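Side-chain contacts in ThiJ/PfpI family protein (Pseudomonas syringae pv. tomato, PDB 3EWN), which is of unknown function but belongs to the DJ-1/PfpI family, whose fold is shared with the class I glutamine amidotransferases: residues G33-V36 with M37-V40; L107-M110 with A111-A115; H221-T224 with A225-L229. All coordinates share one frame; numbering follows the deposited sequence.

Contact 1: residues G33-V36 with M37-V40; sequences GMTV and MDLV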
loop_
_atom_site.group_PDB
_atom_site.type_symbol
_atom_site.label_atom_id
_atom_site.label_comp_id
_atom_site.label_asym_id
_atom_site.label_seq_id
_atom_site.Cartn_x
_atom_site.Cartn_y
_atom_site.Cartn_z
ATOM N N GLY A 33 9.858 11.220 -5.214
ATOM C CA GLY A 33 8.866 11.144 -6.270
ATOM C C GLY A 33 8.319 9.771 -6.604
ATOM O O GLY A 33 7.513 9.637 -7.522
HETATM N N MSE A 34 8.748 8.745 -5.882
HETATM C CA MSE A 34 8.235 7.407 -6.149
HETATM C C MSE A 34 6.758 7.358 -5.751
HETATM O O MSE A 34 6.302 8.179 -4.958
HETATM C CB MSE A 34 9.005 6.377 -5.330
HETATM C CG MSE A 34 8.759 6.490 -3.832
HETATM SE SE MSE A 34 9.634 5.115 -2.838
HETATM C CE MSE A 34 9.353 5.811 -1.084
ATOM N N THR A 35 6.012 6.413 -6.317
ATOM C CA THR A 35 4.607 6.252 -5.972
ATOM C C THR A 35 4.706 5.302 -4.791
ATOM O O THR A 35 5.091 4.152 -4.956
ATOM C CB THR A 35 3.810 5.600 -7.127
ATOM O OG1 THR A 35 3.857 6.457 -8.276
ATOM C CG2 THR A 35 2.355 5.387 -6.721
ATOM N N VAL A 36 4.365 5.775 -3.598
ATOM C CA VAL A 36 4.521 4.947 -2.411
ATOM C C VAL A 36 3.801 3.599 -2.413
ATOM O O VAL A 36 4.335 2.622 -1.889
ATOM C CB VAL A 36 4.182 5.750 -1.119
ATOM C CG1 VAL A 36 2.684 5.883 -0.943
ATOM C CG2 VAL A 36 4.828 5.085 0.084
HETATM N N MSE A 37 2.614 3.522 -3.007
HETATM C CA MSE A 37 1.899 2.244 -3.048
HETATM C C MSE A 37 2.748 1.201 -3.795
HETATM O O MSE A 37 2.668 0.004 -3.523
HETATM C CB MSE A 37 0.537 2.420 -3.738
HETATM C CG MSE A 37 -0.323 1.156 -3.809
HETATM SE SE MSE A 37 -0.694 0.264 -2.133
HETATM C CE MSE A 37 -0.984 -1.481 -2.836
ATOM N N ASP A 38 3.562 1.666 -4.739
ATOM C CA ASP A 38 4.426 0.771 -5.511
ATOM C C ASP A 38 5.375 0.028 -4.590
ATOM O O ASP A 38 5.726 -1.124 -4.837
ATOM C CB ASP A 38 5.255 1.566 -6.524
ATOM C CG ASP A 38 4.436 2.061 -7.682
ATOM O OD1 ASP A 38 3.190 2.055 -7.577
ATOM O OD2 ASP A 38 5.043 2.465 -8.698
ATOM N N LEU A 39 5.797 0.712 -3.534
ATOM C CA LEU A 39 6.713 0.148 -2.555
ATOM C C LEU A 39 5.990 -0.669 -1.489
ATOM O O LEU A 39 6.375 -1.799 -1.193
ATOM C CB LEU A 39 7.490 1.275 -1.866
ATOM C CG LEU A 39 8.362 0.910 -0.662
ATOM C CD1 LEU A 39 9.574 0.124 -1.125
ATOM C CD2 LEU A 39 8.797 2.175 0.053
ATOM N N VAL A 40 4.933 -0.091 -0.925
ATOM C CA VAL A 40 4.182 -0.725 0.153
ATOM C C VAL A 40 3.367 -1.973 -0.180
ATOM O O VAL A 40 3.222 -2.853 0.667
ATOM C CB VAL A 40 3.288 0.325 0.853
ATOM C CG1 VAL A 40 2.392 -0.335 1.888
ATOM C CG2 VAL A 40 4.180 1.371 1.522
#
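The D38 carboxylate carries the methyl end of T35 on one of its faces. T35 CB stands above that face, 3.6 Å from D38 CG and almost equally far from both carboxylate oxygens, while T35 CG2 is shifted toward one of them, 3.5 Å from D38 OD1. One threonine torsion does two things: with OG1 beside the backbone N (chi1 -62°), CG2 falls anti to N and over the acid, and OG1 is left to hydrogen-bond D67 and a glycerol. The D38 side chain also touches C124 and V175, and its OD2 takes a weak hydrogen bond from the amide of G92.

Beneath these side chains the loop after strand 25-29 winds into helix 36-46. D38 N donates to T35 O at 2.9 Å, arriving well above the carbonyl plane and somewhat bent. V36 O is gripped twice: L39 N comes from above its plane, whereas V40 N lies nearly along the C=O axis, 2.9 Å from V36 O with an N-H...O angle of 172°.

Two apolar pairs complete the turn. M34, a selenomethionine, leaves its backbone with CG between N and carbonyl carbon (chi1 68°) and then runs straight, which carries CE to 3.8 Å from L39 CD2; I72 lies against M34 too. V36 and V40 point the same way, their CG2 methyls 4.0 Å apart, and both pack on V40 of the second subunit.

The acid thus meets carbon on one face and, weakly, the G92 amide at OD2, close to the cysteine that follows strand 119-123. This is consistent with the DJ-1/PfpI pocket, where an acidic residue faces a reactive cysteine; the glycerol on T35, probably from the crystallisation liquor, may mark that pocket.

Contact 2: residues L107-M110 with A111-A115; sequences LAFM and ADRGA
F109 and R113 meet one turn apart on helix 104-114, one of the helices packed against the central sheet of this alpha/beta fold. Their side chains cross at about a right angle, with ring and guanidinium planes 57° apart, so the two groups are not stacked flat. Instead the ring reaches the arginine with one corner: F109 CE1 hangs over the centre of the guanidinium, 3.6 Å above its plane. Closer to the helix, R113 CG presses obliquely on the ring, 3.3 Å from F109 CE1, which is a tight fit.

Two torsions produce this crossing. F109 swings its ring anti to the backbone N and so leans it along the helix toward the next turn, and R113 folds back at chi2 (-55°), bringing its guanidinium round to the rim of the ring, with NH2 at the ring edge and in its plane. Neighbours then hold both groups: the F109 ring stacks on F78, while R113 NE and NH2 donate to the carbonyls of P82 and C81. The third nitrogen, R113 NH1, makes a salt bridge to D112 OD2 at 2.8 Å. D112 OD2 also pairs with R116, so this one oxygen is shared by two arginines, which would probably favour the charged form of the acid.

M110, a selenomethionine, bends at chi2 and chi3 and enters the interior, where L88 and A90 of strand 87-90 and I129 and L130 of helix 126-132 receive it. Below the side chains the helical ladder is regular. R113 N donates to F109 O at 3.0 Å, and A111 N and D112 N bond to L107 O and A108 O. In the last of these turns G114 N reaches M110 O at 2.8 Å, with an N-H...O angle bent to 143°.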
loop_
_atom_site.group_PDB
_atom_site.type_symbol
_atom_site.label_atom_id
_atom_site.label_comp_id
_atom_site.label_asym_id
_atom_site.label_seq_id
_atom_site.Cartn_x
_atom_site.Cartn_y
_atom_site.Cartn_z
ATOM N N LEU A 107 21.945 3.856 -11.103
ATOM C CA LEU A 107 22.094 2.803 -12.100
ATOM C C LEU A 107 23.263 1.879 -11.768
ATOM O O LEU A 107 23.154 0.661 -11.908
ATOM C CB LEU A 107 22.289 3.407 -13.492
ATOM C CG LEU A 107 21.093 4.175 -14.062
ATOM C CD1 LEU A 107 21.438 4.709 -15.445
ATOM C CD2 LEU A 107 19.866 3.266 -14.125
ATOM N N ALA A 108 24.378 2.457 -11.328
ATOM C CA ALA A 108 25.554 1.666 -10.987
ATOM C C ALA A 108 25.217 0.681 -9.876
ATOM O O ALA A 108 25.629 -0.479 -9.920
ATOM C CB ALA A 108 26.696 2.584 -10.549
ATOM N N PHE A 109 24.467 1.155 -8.883
ATOM C CA PHE A 109 24.056 0.325 -7.753
ATOM C C PHE A 109 23.154 -0.808 -8.225
ATOM O O PHE A 109 23.355 -1.967 -7.867
ATOM C CB PHE A 109 23.297 1.159 -6.715
ATOM C CG PHE A 109 22.537 0.333 -5.708
ATOM C CD1 PHE A 109 23.201 -0.319 -4.675
ATOM C CD2 PHE A 109 21.154 0.178 -5.819
ATOM C CE1 PHE A 109 22.501 -1.111 -3.763
ATOM C CE2 PHE A 109 20.446 -0.613 -4.916
ATOM C CZ PHE A 109 21.124 -1.260 -3.885
HETATM N N MSE A 110 22.153 -0.460 -9.026
HETATM C CA MSE A 110 21.221 -1.451 -9.536
HETATM C C MSE A 110 21.927 -2.481 -10.411
HETATM O O MSE A 110 21.648 -3.675 -10.316
HETATM C CB MSE A 110 20.092 -0.768 -10.320
HETATM C CG MSE A 110 19.147 0.079 -9.456
HETATM SE SE MSE A 110 18.231 -0.885 -8.043
HETATM C CE MSE A 110 17.022 -1.881 -9.136
ATOM N N ALA A 111 22.845 -2.019 -11.253
ATOM C CA ALA A 111 23.581 -2.920 -12.131
ATOM C C ALA A 111 24.454 -3.883 -11.333
ATOM O O ALA A 111 24.504 -5.076 -11.625
ATOM C CB ALA A 111 24.444 -2.119 -13.103
ATOM N N ASP A 112 25.151 -3.359 -10.332
ATOM C CA ASP A 112 26.022 -4.189 -9.506
ATOM C C ASP A 112 25.238 -5.237 -8.722
ATOM O O ASP A 112 25.487 -6.436 -8.843
ATOM C CB ASP A 112 26.814 -3.329 -8.526
ATOM C CG ASP A 112 27.675 -4.161 -7.601
ATOM O OD1 ASP A 112 28.671 -4.741 -8.080
ATOM O OD2 ASP A 112 27.347 -4.249 -6.400
ATOM N N ARG A 113 24.288 -4.784 -7.914
ATOM C CA ARG A 113 23.488 -5.702 -7.118
ATOM C C ARG A 113 22.708 -6.670 -7.999
ATOM O O ARG A 113 22.534 -7.834 -7.645
ATOM C CB ARG A 113 22.531 -4.920 -6.219
ATOM C CG ARG A 113 23.247 -4.023 -5.220
ATOM C CD ARG A 113 24.246 -4.822 -4.380
ATOM N NE ARG A 113 24.756 -4.052 -3.247
ATOM C CZ ARG A 113 25.567 -3.005 -3.349
ATOM N NH1 ARG A 113 25.981 -2.591 -4.540
ATOM N NH2 ARG A 113 25.954 -2.359 -2.258
ATOM N N GLY A 114 22.244 -6.188 -9.148
ATOM C CA GLY A 114 21.491 -7.039 -10.053
ATOM C C GLY A 114 22.311 -8.181 -10.633
ATOM O O GLY A 114 21.766 -9.217 -11.016
ATOM N N ALA A 115 23.626 -8.002 -10.699
ATOM C CA ALA A 115 24.500 -9.037 -11.241
ATOM C C ALA A 115 24.587 -10.258 -10.328
ATOM O O ALA A 115 24.969 -11.339 -10.774
ATOM C CB ALA A 115 25.898 -8.467 -11.482
#

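Contact 3: residues H221-T224 with A225-L229; sequences HVRT and AMIEL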
loop_
_atom_site.group_PDB
_atom_site.type_symbol
_atom_site.label_atom_id
_atom_site.label_comp_id
_atom_site.label_asym_id
_atom_site.label_seq_id
_atom_site.Cartn_x
_atom_site.Cartn_y
_atom_site.Cartn_z
ATOM N N HIS A 221 -14.294 6.945 -22.316
ATOM C CA HIS A 221 -13.915 8.314 -21.987
ATOM C C HIS A 221 -12.874 8.394 -20.874
ATOM O O HIS A 221 -12.086 9.339 -20.818
ATOM C CB HIS A 221 -15.160 9.147 -21.643
ATOM C CG HIS A 221 -16.068 8.518 -20.634
ATOM N ND1 HIS A 221 -15.990 8.793 -19.285
ATOM C CD2 HIS A 221 -17.101 7.656 -20.781
ATOM C CE1 HIS A 221 -16.937 8.128 -18.647
ATOM N NE2 HIS A 221 -17.624 7.431 -19.533
ATOM N N VAL A 222 -12.862 7.402 -19.989
ATOM C CA VAL A 222 -11.872 7.384 -18.918
ATOM C C VAL A 222 -10.521 6.984 -19.517
ATOM O O VAL A 222 -9.482 7.574 -19.198
ATOM C CB VAL A 222 -12.277 6.392 -17.805
ATOM C CG1 VAL A 222 -11.126 6.190 -16.821
ATOM C CG2 VAL A 222 -13.487 6.932 -17.067
ATOM N N ARG A 223 -10.537 5.983 -20.392
ATOM C CA ARG A 223 -9.310 5.532 -21.034
ATOM C C ARG A 223 -8.689 6.684 -21.821
ATOM O O ARG A 223 -7.506 6.988 -21.666
ATOM C CB ARG A 223 -9.597 4.353 -21.971
ATOM C CG ARG A 223 -8.378 3.909 -22.773
ATOM C CD ARG A 223 -8.607 2.607 -23.525
ATOM N NE ARG A 223 -9.789 2.639 -24.381
ATOM C CZ ARG A 223 -11.005 2.271 -23.990
ATOM N NH1 ARG A 223 -11.203 1.841 -22.749
ATOM N NH2 ARG A 223 -12.021 2.319 -24.841
ATOM N N THR A 224 -9.503 7.325 -22.656
ATOM C CA THR A 224 -9.062 8.448 -23.481
ATOM C C THR A 224 -8.475 9.579 -22.641
ATOM O O THR A 224 -7.425 10.136 -22.975
ATOM C CB THR A 224 -10.240 9.018 -24.307
ATOM O OG1 THR A 224 -10.715 8.016 -25.212
ATOM C CG2 THR A 224 -9.802 10.246 -25.094
ATOM N N ALA A 225 -9.160 9.915 -21.553
ATOM C CA ALA A 225 -8.717 10.983 -20.666
ATOM C C ALA A 225 -7.381 10.652 -20.021
ATOM O O ALA A 225 -6.473 11.482 -20.006
ATOM C CB ALA A 225 -9.756 11.229 -19.585
HETATM N N MSE A 226 -7.257 9.442 -19.486
HETATM C CA MSE A 226 -6.015 9.057 -18.833
HETATM C C MSE A 226 -4.858 8.888 -19.813
HETATM O O MSE A 226 -3.708 9.161 -19.462
HETATM C CB MSE A 226 -6.215 7.780 -17.999
HETATM C CG MSE A 226 -7.145 7.969 -16.783
HETATM SE SE MSE A 226 -6.686 9.440 -15.621
HETATM C CE MSE A 226 -7.735 10.807 -16.460
ATOM N N ILE A 227 -5.142 8.445 -21.034
ATOM C CA ILE A 227 -4.074 8.301 -22.015
ATOM C C ILE A 227 -3.474 9.683 -22.281
ATOM O O ILE A 227 -2.256 9.830 -22.422
ATOM C CB ILE A 227 -4.593 7.692 -23.333
ATOM C CG1 ILE A 227 -4.923 6.213 -23.114
ATOM C CG2 ILE A 227 -3.548 7.857 -24.438
ATOM C CD1 ILE A 227 -5.547 5.532 -24.316
ATOM N N GLU A 228 -4.333 10.698 -22.320
ATOM C CA GLU A 228 -3.879 12.068 -22.549
ATOM C C GLU A 228 -3.134 12.643 -21.346
ATOM O O GLU A 228 -2.137 13.345 -21.498
ATOM C CB GLU A 228 -5.067 12.975 -22.886
ATOM C CG GLU A 228 -5.639 12.726 -24.260
ATOM C CD GLU A 228 -4.558 12.724 -25.325
ATOM O OE1 GLU A 228 -3.857 13.752 -25.463
ATOM O OE2 GLU A 228 -4.403 11.693 -26.016
ATOM N N LEU A 229 -3.626 12.344 -20.151
ATOM C CA LEU A 229 -3.007 12.847 -18.935
ATOM C C LEU A 229 -1.572 12.349 -18.755
ATOM O O LEU A 229 -0.709 13.089 -18.273
ATOM C CB LEU A 229 -3.850 12.453 -17.720
ATOM C CG LEU A 229 -3.352 12.938 -16.355
ATOM C CD1 LEU A 229 -3.198 14.454 -16.350
ATOM C CD2 LEU A 229 -4.334 12.500 -15.289
HETATM O O HOH W 1 -6.470 10.020 -25.553
#
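A225 rests against H221 in the alpha-helix 220-229, where A225 and its sequence neighbour T224 have the most surface buried, with R223 and I227 next. A225 keeps close to the preceding turn: its N donates to H221 O at 3.1 Å, coming from above the carbonyl plane, and its CB lies 3.2 Å from the same H221 O. M15 of the second subunit packs on A225, while M226 touches M11 of that subunit and W145 of its own chain.

R223 and I227 run side by side, pointing the same way, one turn apart. I227 holds CG1 beside its backbone N (chi1 -71°), which lays that branch over the turn before it, 3.1 Å from R223 O, and takes CD1 on to 3.6 Å from R223 CG. The pair is apolar along this line, and M215 touches both; the guanidinium goes off separately, NH1 donating to A218 O.

T224 is bonded through both its hydroxyl and its carbonyl. OG1 is hydrogen-bonded to A220 O, one turn back, and the carbonyl faces forward to E228. E228 N bonds to T224 O at 3.2 Å. A water completes the link, donating one hydrogen to T224 O at 2.8 Å and the other to E228 OE2 at 2.7 Å, the glutamate chain being bent at chi2.

How the contacts relate
The three contacts follow one another along the chain without touching. Contacts 1 and 2 both lie on the DJ-1/PfpI family fold, their centres about 20 Å apart and their nearest atoms about 11 Å. Contact 1 is the one beside the likely site, with C124 and the glycerol at hand; contact 2 is on a helix packed against the central sheet, which no other chain of the assembly touches at these residues. Contact 3, about 22 Å from contact 1 between centres and 35 Å from contact 2, belongs to a late helix far from the chain's centre. What joins contacts 1 and 3 is the second subunit, which packs on both.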